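Local structure of cytochrome C-type biogenesis protein ccmF (Thermus thermophilus, 6ZMQ) at residues R52-A57 with W136-V141; A59-A64 with L123-A128; Q281-A286 with L426-A431. The protein acts as a membrane-bound cytochrome c heme lyase that binds heme b and is probably concerned with heme handling during cytochrome c maturation. All blocks are in the same frame, centred on the assembly; numbering follows the deposited sequence.

Contact 1 (R52-A57 with W136-V141)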
# COMPACT_ATOMS: atom_id res chain seq x y z
N ARG A 52 1.65 -14.64 36.77
CA ARG A 52 0.89 -13.47 37.21
C ARG A 52 1.28 -12.17 36.50
O ARG A 52 0.69 -11.13 36.80
CB ARG A 52 1.03 -13.29 38.73
CG ARG A 52 0.50 -14.48 39.51
CD ARG A 52 1.37 -14.96 40.65
NE ARG A 52 0.61 -15.92 41.43
CZ ARG A 52 1.12 -16.98 42.04
NH1 ARG A 52 0.32 -17.87 42.60
NH2 ARG A 52 2.43 -17.20 42.01
N PHE A 53 2.26 -12.20 35.60
CA PHE A 53 2.64 -11.06 34.79
C PHE A 53 2.26 -11.22 33.33
O PHE A 53 1.96 -10.22 32.65
CB PHE A 53 4.14 -10.82 34.95
CG PHE A 53 4.56 -10.59 36.37
CD1 PHE A 53 3.76 -9.82 37.23
CD2 PHE A 53 5.74 -11.12 36.86
CE1 PHE A 53 4.13 -9.61 38.55
CE2 PHE A 53 6.12 -10.91 38.18
CZ PHE A 53 5.32 -10.15 39.03
N LEU A 54 2.25 -12.45 32.82
CA LEU A 54 1.58 -12.72 31.55
C LEU A 54 0.07 -12.61 31.69
O LEU A 54 -0.61 -12.35 30.69
CB LEU A 54 2.00 -14.10 31.01
CG LEU A 54 1.63 -14.65 29.61
CD1 LEU A 54 0.32 -15.44 29.58
CD2 LEU A 54 1.64 -13.56 28.53
N ARG A 55 -0.49 -12.77 32.90
CA ARG A 55 -1.86 -12.33 33.10
C ARG A 55 -1.98 -10.82 33.08
O ARG A 55 -2.97 -10.29 32.57
CB ARG A 55 -2.48 -12.87 34.41
CG ARG A 55 -2.51 -14.37 34.57
CD ARG A 55 -2.76 -14.80 36.02
NE ARG A 55 -3.83 -14.04 36.68
CZ ARG A 55 -3.69 -13.42 37.85
NH1 ARG A 55 -2.54 -13.47 38.50
NH2 ARG A 55 -4.71 -12.75 38.38
N GLY A 56 -1.00 -10.09 33.62
CA GLY A 56 -1.12 -8.64 33.72
C GLY A 56 -1.00 -7.92 32.39
O GLY A 56 -1.76 -6.99 32.10
N ALA A 57 -0.03 -8.34 31.56
CA ALA A 57 0.12 -7.75 30.23
C ALA A 57 -1.07 -8.08 29.33
O ALA A 57 -1.51 -7.24 28.53
CB ALA A 57 1.42 -8.20 29.59
N TRP A 136 5.75 -18.30 26.96
CA TRP A 136 7.05 -17.65 26.76
C TRP A 136 7.02 -16.67 25.59
O TRP A 136 7.29 -15.46 25.76
CB TRP A 136 8.15 -18.69 26.53
CG TRP A 136 8.53 -19.56 27.71
CD1 TRP A 136 9.68 -19.47 28.45
CD2 TRP A 136 7.81 -20.68 28.24
NE1 TRP A 136 9.70 -20.43 29.42
CE2 TRP A 136 8.57 -21.19 29.31
CE3 TRP A 136 6.59 -21.29 27.92
CZ2 TRP A 136 8.14 -22.28 30.07
CZ3 TRP A 136 6.17 -22.37 28.67
CH2 TRP A 136 6.94 -22.85 29.74
N ARG A 137 6.59 -17.13 24.42
CA ARG A 137 6.50 -16.17 23.34
C ARG A 137 5.18 -15.41 23.35
O ARG A 137 5.07 -14.43 22.62
CB ARG A 137 6.76 -16.82 21.98
CG ARG A 137 5.84 -17.85 21.38
CD ARG A 137 6.76 -18.72 20.53
NE ARG A 137 6.26 -18.92 19.17
CZ ARG A 137 5.33 -19.80 18.81
NH1 ARG A 137 4.82 -20.64 19.70
NH2 ARG A 137 4.96 -19.86 17.55
N ALA A 138 4.22 -15.77 24.21
CA ALA A 138 3.08 -14.89 24.45
C ALA A 138 3.52 -13.63 25.20
O ALA A 138 3.15 -12.51 24.81
CB ALA A 138 2.00 -15.64 25.22
N SER A 139 4.36 -13.80 26.22
CA SER A 139 4.95 -12.68 26.93
C SER A 139 5.85 -11.85 26.01
O SER A 139 5.85 -10.61 26.08
CB SER A 139 5.76 -13.18 28.12
OG SER A 139 7.06 -13.58 27.72
N LEU A 140 6.57 -12.51 25.10
CA LEU A 140 7.43 -11.71 24.24
C LEU A 140 6.70 -11.00 23.09
O LEU A 140 7.12 -9.90 22.72
CB LEU A 140 8.60 -12.53 23.71
CG LEU A 140 9.91 -12.21 24.45
CD1 LEU A 140 11.09 -12.68 23.67
CD2 LEU A 140 10.10 -10.72 24.80
N VAL A 141 5.61 -11.58 22.53
CA VAL A 141 4.84 -10.84 21.52
C VAL A 141 4.17 -9.64 22.17
O VAL A 141 4.12 -8.55 21.57
CB VAL A 141 3.81 -11.71 20.75
CG1 VAL A 141 4.47 -12.71 19.85
CG2 VAL A 141 2.71 -12.35 21.60
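Leu54 reaches from the short helix 51-57 to the first turns of helix 135-157 and lodges against Ala138 and Ser139, a helix-on-helix packing contact within the bundle of this membrane protein. The two backbones are nearest at Leu54 and Ser139, whose CA atoms are 5.7 Å apart. This is a small approach, with a single leucine branch set against the backbone of the other helix.

The interaction between the segments is apolar. Leu54 holds CG anti to its backbone N (chi1 -172°), which carries the branched end across to the facing helix, and the CD2 methyl does the touching. It sits over the peptide that joins Ala138 to Ser139, with Leu54 CD2 3.6 Å from Ser139 N and Leu54 CD2 to Ala138 C 3.8 Å. The methyl of Ala138 flanks it, Ala138 CB to Leu54 CD2 3.9 Å, and CB of Ser139 lies a little farther off. The small side chains of Ala138 and Ser139 probably let the leucine come down to the main chain.

Beyond the two segments, helix 20-47 covers Ser139 through Ala45 and Tyr46, and Ala57 leans on Leu142 and Phe146 farther along helix 135-157. Arg137 forms salt bridges with Glu222 and Asp134.

The polar interaction stays inside helix 135-157. The Ser139 hydroxyl turns back to its own helix, where Trp136 O takes two donors: Leu140 N, and Ser139 OG at 2.7 Å, bent to 138° at the oxygen and tilted 20° from the carbonyl plane.

Contact 2 (A59-A64 with L123-A128). With PTY (phosphatidylethanolamine), chain F.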
# COMPACT_ATOMS: atom_id res chain seq x y z
N ALA A 59 -3.92 -8.47 30.70
CA ALA A 59 -5.00 -7.70 31.29
C ALA A 59 -5.03 -6.27 30.78
O ALA A 59 -6.10 -5.65 30.79
CB ALA A 59 -4.90 -7.71 32.82
N LEU A 60 -3.90 -5.73 30.33
CA LEU A 60 -3.85 -4.33 29.93
C LEU A 60 -4.04 -4.08 28.43
O LEU A 60 -3.91 -2.94 27.99
CB LEU A 60 -2.54 -3.69 30.37
CG LEU A 60 -2.23 -3.70 31.86
CD1 LEU A 60 -0.76 -3.80 32.02
CD2 LEU A 60 -2.75 -2.44 32.54
N VAL A 61 -4.37 -5.10 27.63
CA VAL A 61 -4.58 -4.88 26.20
C VAL A 61 -5.90 -4.15 25.94
O VAL A 61 -5.97 -3.26 25.09
CB VAL A 61 -4.51 -6.21 25.42
CG1 VAL A 61 -3.06 -6.60 25.15
CG2 VAL A 61 -5.21 -7.29 26.17
N PHE A 62 -6.95 -4.54 26.66
CA PHE A 62 -8.24 -3.85 26.55
C PHE A 62 -8.23 -2.41 27.09
O PHE A 62 -8.75 -1.53 26.38
CB PHE A 62 -9.31 -4.75 27.20
CG PHE A 62 -10.71 -4.51 26.71
CD1 PHE A 62 -11.06 -4.78 25.39
CD2 PHE A 62 -11.70 -4.07 27.59
CE1 PHE A 62 -12.36 -4.57 24.95
CE2 PHE A 62 -12.99 -3.85 27.16
CZ PHE A 62 -13.33 -4.11 25.83
N PRO A 63 -7.64 -2.08 28.27
CA PRO A 63 -7.60 -0.65 28.65
C PRO A 63 -6.73 0.26 27.79
O PRO A 63 -7.07 1.44 27.64
CB PRO A 63 -7.08 -0.70 30.10
CG PRO A 63 -7.56 -1.96 30.61
CD PRO A 63 -7.30 -2.89 29.46
N ALA A 64 -5.62 -0.25 27.23
CA ALA A 64 -4.75 0.55 26.37
C ALA A 64 -5.46 0.95 25.08
O ALA A 64 -5.40 2.13 24.67
CB ALA A 64 -3.48 -0.24 26.02
N LEU A 123 -5.80 -1.77 18.37
CA LEU A 123 -6.86 -2.69 17.95
C LEU A 123 -6.29 -4.02 17.50
O LEU A 123 -6.81 -5.09 17.86
CB LEU A 123 -7.71 -2.06 16.84
CG LEU A 123 -8.52 -3.02 15.95
CD1 LEU A 123 -9.80 -3.50 16.65
CD2 LEU A 123 -8.85 -2.43 14.59
N TYR A 124 -5.20 -3.99 16.71
CA TYR A 124 -4.61 -5.23 16.22
C TYR A 124 -3.93 -6.00 17.35
O TYR A 124 -3.96 -7.25 17.36
CB TYR A 124 -3.62 -4.90 15.10
CG TYR A 124 -4.24 -4.96 13.72
CD1 TYR A 124 -5.36 -4.19 13.40
CD2 TYR A 124 -3.69 -5.77 12.71
CE1 TYR A 124 -5.92 -4.22 12.13
CE2 TYR A 124 -4.26 -5.81 11.44
CZ TYR A 124 -5.37 -5.02 11.16
OH TYR A 124 -5.94 -5.04 9.91
N THR A 125 -3.37 -5.29 18.34
CA THR A 125 -2.81 -5.95 19.51
C THR A 125 -3.91 -6.56 20.37
O THR A 125 -3.73 -7.63 20.96
CB THR A 125 -1.97 -4.95 20.31
OG1 THR A 125 -1.04 -4.31 19.44
CG2 THR A 125 -1.17 -5.64 21.42
N LEU A 126 -5.08 -5.91 20.41
CA LEU A 126 -6.24 -6.48 21.10
C LEU A 126 -6.76 -7.74 20.41
O LEU A 126 -7.09 -8.73 21.08
CB LEU A 126 -7.37 -5.44 21.19
CG LEU A 126 -8.63 -5.88 21.94
CD1 LEU A 126 -8.31 -6.36 23.36
CD2 LEU A 126 -9.75 -4.83 21.95
N LEU A 127 -6.85 -7.72 19.08
CA LEU A 127 -7.32 -8.88 18.31
C LEU A 127 -6.31 -10.02 18.28
O LEU A 127 -6.70 -11.16 18.02
CB LEU A 127 -7.65 -8.46 16.88
CG LEU A 127 -8.81 -7.47 16.72
CD1 LEU A 127 -9.01 -7.04 15.26
CD2 LEU A 127 -10.10 -8.03 17.32
N ALA A 128 -5.03 -9.73 18.54
CA ALA A 128 -4.04 -10.79 18.71
C ALA A 128 -3.85 -11.18 20.16
O ALA A 128 -3.14 -12.16 20.43
CB ALA A 128 -2.69 -10.36 18.12
C1 PTY F . -7.03 -11.70 11.81
C2 PTY F . -3.98 -18.55 11.51
C3 PTY F . -5.07 -18.08 12.46
O4 PTY F . -7.21 -10.33 11.99
C5 PTY F . -8.03 -13.95 12.39
C6 PTY F . -8.18 -12.43 12.50
O7 PTY F . -9.36 -12.04 11.84
C8 PTY F . -10.45 -11.67 12.64
O10 PTY F . -10.78 -12.32 13.57
C11 PTY F . -11.25 -10.40 12.28
C12 PTY F . -12.21 -10.04 13.41
C13 PTY F . -12.99 -8.76 13.11
C14 PTY F . -13.86 -8.94 11.86
C15 PTY F . -14.93 -7.85 11.79
C16 PTY F . -15.33 -7.66 10.33
C17 PTY F . -15.84 -6.24 10.07
C18 PTY F . -14.87 -5.37 9.25
C19 PTY F . -14.09 -6.15 8.18
C20 PTY F . -13.97 -5.34 6.88
C21 PTY F . -13.06 -4.12 7.06
C22 PTY F . -12.99 -3.36 5.73
C23 PTY F . -11.69 -2.55 5.59
C24 PTY F . -11.99 -1.06 5.75
C25 PTY F . -11.31 -0.25 4.64
C26 PTY F . -11.81 1.19 4.64
C27 PTY F . -11.67 1.79 3.24
C28 PTY F . -12.74 2.86 3.05
C29 PTY F . -13.20 2.91 1.60
C30 PTY F . -6.79 -9.52 10.92
C31 PTY F . -7.16 -8.03 10.89
O30 PTY F . -6.13 -9.98 10.05
C32 PTY F . -8.66 -7.77 11.00
C33 PTY F . -8.91 -6.28 10.74
C34 PTY F . -10.08 -6.10 9.78
C35 PTY F . -9.85 -4.83 8.97
C36 PTY F . -9.93 -3.61 9.90
C37 PTY F . -10.47 -2.39 9.15
C38 PTY F . -10.57 -1.17 10.07
C39 PTY F . -11.02 0.08 9.31
C40 PTY F . -11.93 0.92 10.20
C41 PTY F . -12.53 2.08 9.40
C42 PTY F . -13.84 1.62 8.77
C43 PTY F . -14.99 2.44 9.35
C44 PTY F . -16.12 2.46 8.33
P1 PTY F . -6.58 -16.03 13.12
O11 PTY F . -5.51 -16.80 12.12
O12 PTY F . -6.08 -16.16 14.54
O13 PTY F . -7.91 -16.73 13.04
O14 PTY F . -6.74 -14.43 12.70
N1 PTY F . -3.76 -19.98 11.69
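Leu126 of helix 110-129 meets Val61 and Phe62 at the start of helix 61-81, and these three residues make up most of an apolar, partly buried helix-helix contact. The backbones come closest at Val61 and Leu126, CA to CA 5.6 Å.

In Leu126 a chi1 of -177° swings CG away from the main-chain nitrogen, and both methyls turn to the facing helix. Leu126 CD1 approaches the main chain at the Val61-Phe62 junction, 4.2 Å from Val61 C, and also lies near the CG2 methyl of Val61. Leu126 CD2 meets the aromatic ring, 3.7 Å from Phe62 CD1. Both methyls come in near the ring plane, so the leucine packs against the edge of Phe62 at its CD1 corner and not over a face. Val61 adds a looser touch of its other branch, Val61 CG1 to Thr125 CG2 4.3 Å, while the Thr125 hydroxyl is engaged within its own helix by the carbonyl of Gln121.

Tyr124 belongs to the far side of helix 110-129, where it lines a phosphatidylethanolamine pocket. Its phenol end lies against the start of one acyl chain, Tyr124 OH 3.3 Å from lipid C33, and lipid C31 approaches the ring obliquely, 3.5 Å from Tyr124 CZ. An alanine at this position is likely to leave a gap beside the first carbons of that chain and give them more freedom to move.

Around the contact, Phe146 and Leu145 of helix 135-157 pack on Val61 and Thr125, Phe65 extends the apolar seam one turn along helix 61-81, helix 20-47 backs Ala64, and helix 185-213 borders Tyr124 and Ala128.

Contact 3 (Q281-A286 with L426-A431)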
# COMPACT_ATOMS: atom_id res chain seq x y z
N GLN A 281 7.34 -22.37 4.06
CA GLN A 281 7.57 -23.08 5.31
C GLN A 281 6.24 -23.53 5.92
O GLN A 281 6.18 -24.62 6.51
CB GLN A 281 8.42 -22.28 6.30
CG GLN A 281 7.72 -21.49 7.30
CD GLN A 281 8.66 -20.71 8.21
OE1 GLN A 281 9.45 -19.90 7.75
NE2 GLN A 281 8.54 -20.93 9.52
N GLN A 282 5.15 -22.77 5.63
CA GLN A 282 3.77 -23.16 5.96
C GLN A 282 3.43 -24.52 5.37
O GLN A 282 2.72 -25.32 5.98
CB GLN A 282 2.74 -22.13 5.44
CG GLN A 282 2.51 -20.85 6.23
CD GLN A 282 1.61 -19.88 5.48
OE1 GLN A 282 0.68 -20.29 4.78
NE2 GLN A 282 1.91 -18.59 5.58
N THR A 283 3.97 -24.79 4.19
CA THR A 283 3.75 -26.09 3.59
C THR A 283 4.98 -27.00 3.64
O THR A 283 4.86 -28.18 3.26
CB THR A 283 3.25 -25.91 2.15
OG1 THR A 283 3.99 -24.87 1.51
CG2 THR A 283 1.77 -25.54 2.17
N ARG A 284 6.17 -26.53 4.04
CA ARG A 284 7.33 -27.41 3.89
C ARG A 284 8.39 -27.29 4.98
O ARG A 284 9.30 -28.13 5.03
CB ARG A 284 8.00 -27.17 2.52
CG ARG A 284 8.84 -28.32 2.02
CD ARG A 284 8.30 -28.82 0.70
NE ARG A 284 8.82 -30.14 0.41
CZ ARG A 284 8.05 -31.18 0.11
NH1 ARG A 284 6.74 -31.03 0.05
NH2 ARG A 284 8.60 -32.36 -0.14
N GLY A 285 8.31 -26.29 5.86
CA GLY A 285 9.40 -26.04 6.79
C GLY A 285 10.69 -25.57 6.16
O GLY A 285 11.77 -26.03 6.56
N ALA A 286 10.62 -24.69 5.16
CA ALA A 286 11.81 -24.23 4.46
C ALA A 286 11.86 -22.71 4.33
O ALA A 286 10.84 -22.04 4.15
CB ALA A 286 11.91 -24.88 3.07
N LEU A 426 5.88 -26.91 -11.05
CA LEU A 426 6.98 -27.74 -10.61
C LEU A 426 6.59 -28.50 -9.35
O LEU A 426 5.85 -27.98 -8.50
CB LEU A 426 8.22 -26.88 -10.32
CG LEU A 426 8.90 -26.17 -11.49
CD1 LEU A 426 10.02 -25.28 -11.01
CD2 LEU A 426 9.43 -27.18 -12.49
N PRO A 427 7.05 -29.73 -9.19
CA PRO A 427 6.82 -30.46 -7.95
C PRO A 427 7.77 -30.02 -6.85
O PRO A 427 8.80 -29.38 -7.09
CB PRO A 427 7.07 -31.92 -8.35
CG PRO A 427 8.12 -31.80 -9.40
CD PRO A 427 7.71 -30.58 -10.20
N TRP A 428 7.39 -30.36 -5.62
CA TRP A 428 8.19 -30.00 -4.45
C TRP A 428 9.46 -30.85 -4.37
O TRP A 428 9.43 -32.06 -4.62
CB TRP A 428 7.38 -30.22 -3.17
CG TRP A 428 6.17 -29.32 -2.91
CD1 TRP A 428 4.87 -29.73 -2.83
CD2 TRP A 428 6.17 -27.92 -2.60
NE1 TRP A 428 4.05 -28.66 -2.53
CE2 TRP A 428 4.83 -27.54 -2.39
CE3 TRP A 428 7.16 -26.95 -2.52
CZ2 TRP A 428 4.46 -26.22 -2.08
CZ3 TRP A 428 6.79 -25.64 -2.21
CH2 TRP A 428 5.46 -25.29 -2.00
N ARG A 429 10.57 -30.19 -3.99
CA ARG A 429 11.95 -30.70 -3.77
C ARG A 429 12.41 -31.76 -4.78
O ARG A 429 12.69 -32.91 -4.44
CB ARG A 429 12.19 -31.19 -2.34
CG ARG A 429 13.67 -30.92 -1.97
CD ARG A 429 14.01 -30.61 -0.52
NE ARG A 429 15.47 -30.68 -0.35
CZ ARG A 429 16.12 -30.69 0.81
NH1 ARG A 429 15.45 -30.66 1.95
NH2 ARG A 429 17.44 -30.75 0.82
N ARG A 430 12.48 -31.35 -6.04
CA ARG A 430 12.95 -32.22 -7.11
C ARG A 430 14.45 -32.00 -7.36
O ARG A 430 14.96 -30.89 -7.20
CB ARG A 430 12.16 -31.93 -8.38
CG ARG A 430 12.38 -32.84 -9.57
CD ARG A 430 11.55 -32.42 -10.77
NE ARG A 430 12.19 -31.31 -11.49
CZ ARG A 430 11.93 -30.01 -11.31
NH1 ARG A 430 11.00 -29.61 -10.46
NH2 ARG A 430 12.60 -29.11 -12.01
N ALA A 431 15.14 -33.08 -7.74
CA ALA A 431 16.57 -32.99 -8.08
C ALA A 431 16.81 -32.16 -9.33
O ALA A 431 17.55 -31.17 -9.30
CB ALA A 431 17.14 -34.40 -8.25
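Arg284 runs alongside Trp428, the two side chains passing in opposite directions with the guanidinium and indole planes only 10° apart. From CB the arginine sets out with CG pointing well away from the main-chain nitrogen (chi1 -157°), then bends at chi2, which brings Arg284 CD over one face of the indole, displaced toward its rim and 3.9 Å from Trp428 CE3. NE passes Trp428 CB and forms a salt bridge with Glu363 of helix 362-384. Trp428 CB lies over one face of the guanidinium, 3.5 Å from Arg284 CZ. Arg284 NH1 reaches Trp428 CB at 3.4 Å and approaches the ring obliquely, 3.5 Å from Trp428 CG. Arg284 NH2 skirts the neighbouring arginine, 4.4 Å from Arg429 CB.

The contact joins the end of helix 266-284, which carries the heme axial ligand His276, to the loop between helices 402-422 and 439-454. Just past Arg284, Gly285 leaves the helix with a positive phi of 66°. Glu363 ties the two sides, taking Arg429 N on its second oxygen, and probably moderates the like charges of Arg284 and Arg429. Trp428 also makes a cation-pi contact with Arg362, and its side chain comes within about 6 Å of the bound heme. Next to Arg284, Thr283 crosses the far end of the indole at nearly a right angle; Thr283 OG1, hydrogen-bonded to Phe279 O, stands 3.8 Å from Trp428 CH2.

How the contacts relate
Contacts 1 and 2 lie in the same part of the helical bundle but join different helices: helices 51-57 and 61-81 follow each other in the chain, as do helices 110-129 and 135-157, and each pair supplies one partner to each contact. Their centres are about 13 Å apart. Contact 1 is buried, contact 2 only partly, and both rest on leucine methyls packed between helices. Contact 3, whose centre lies about 34 Å from that of contact 1 and 36 Å from that of contact 2, is a surface contact between a helix end and a loop. It is a charged and aromatic contact near the heme pocket, against apolar packing in the other two.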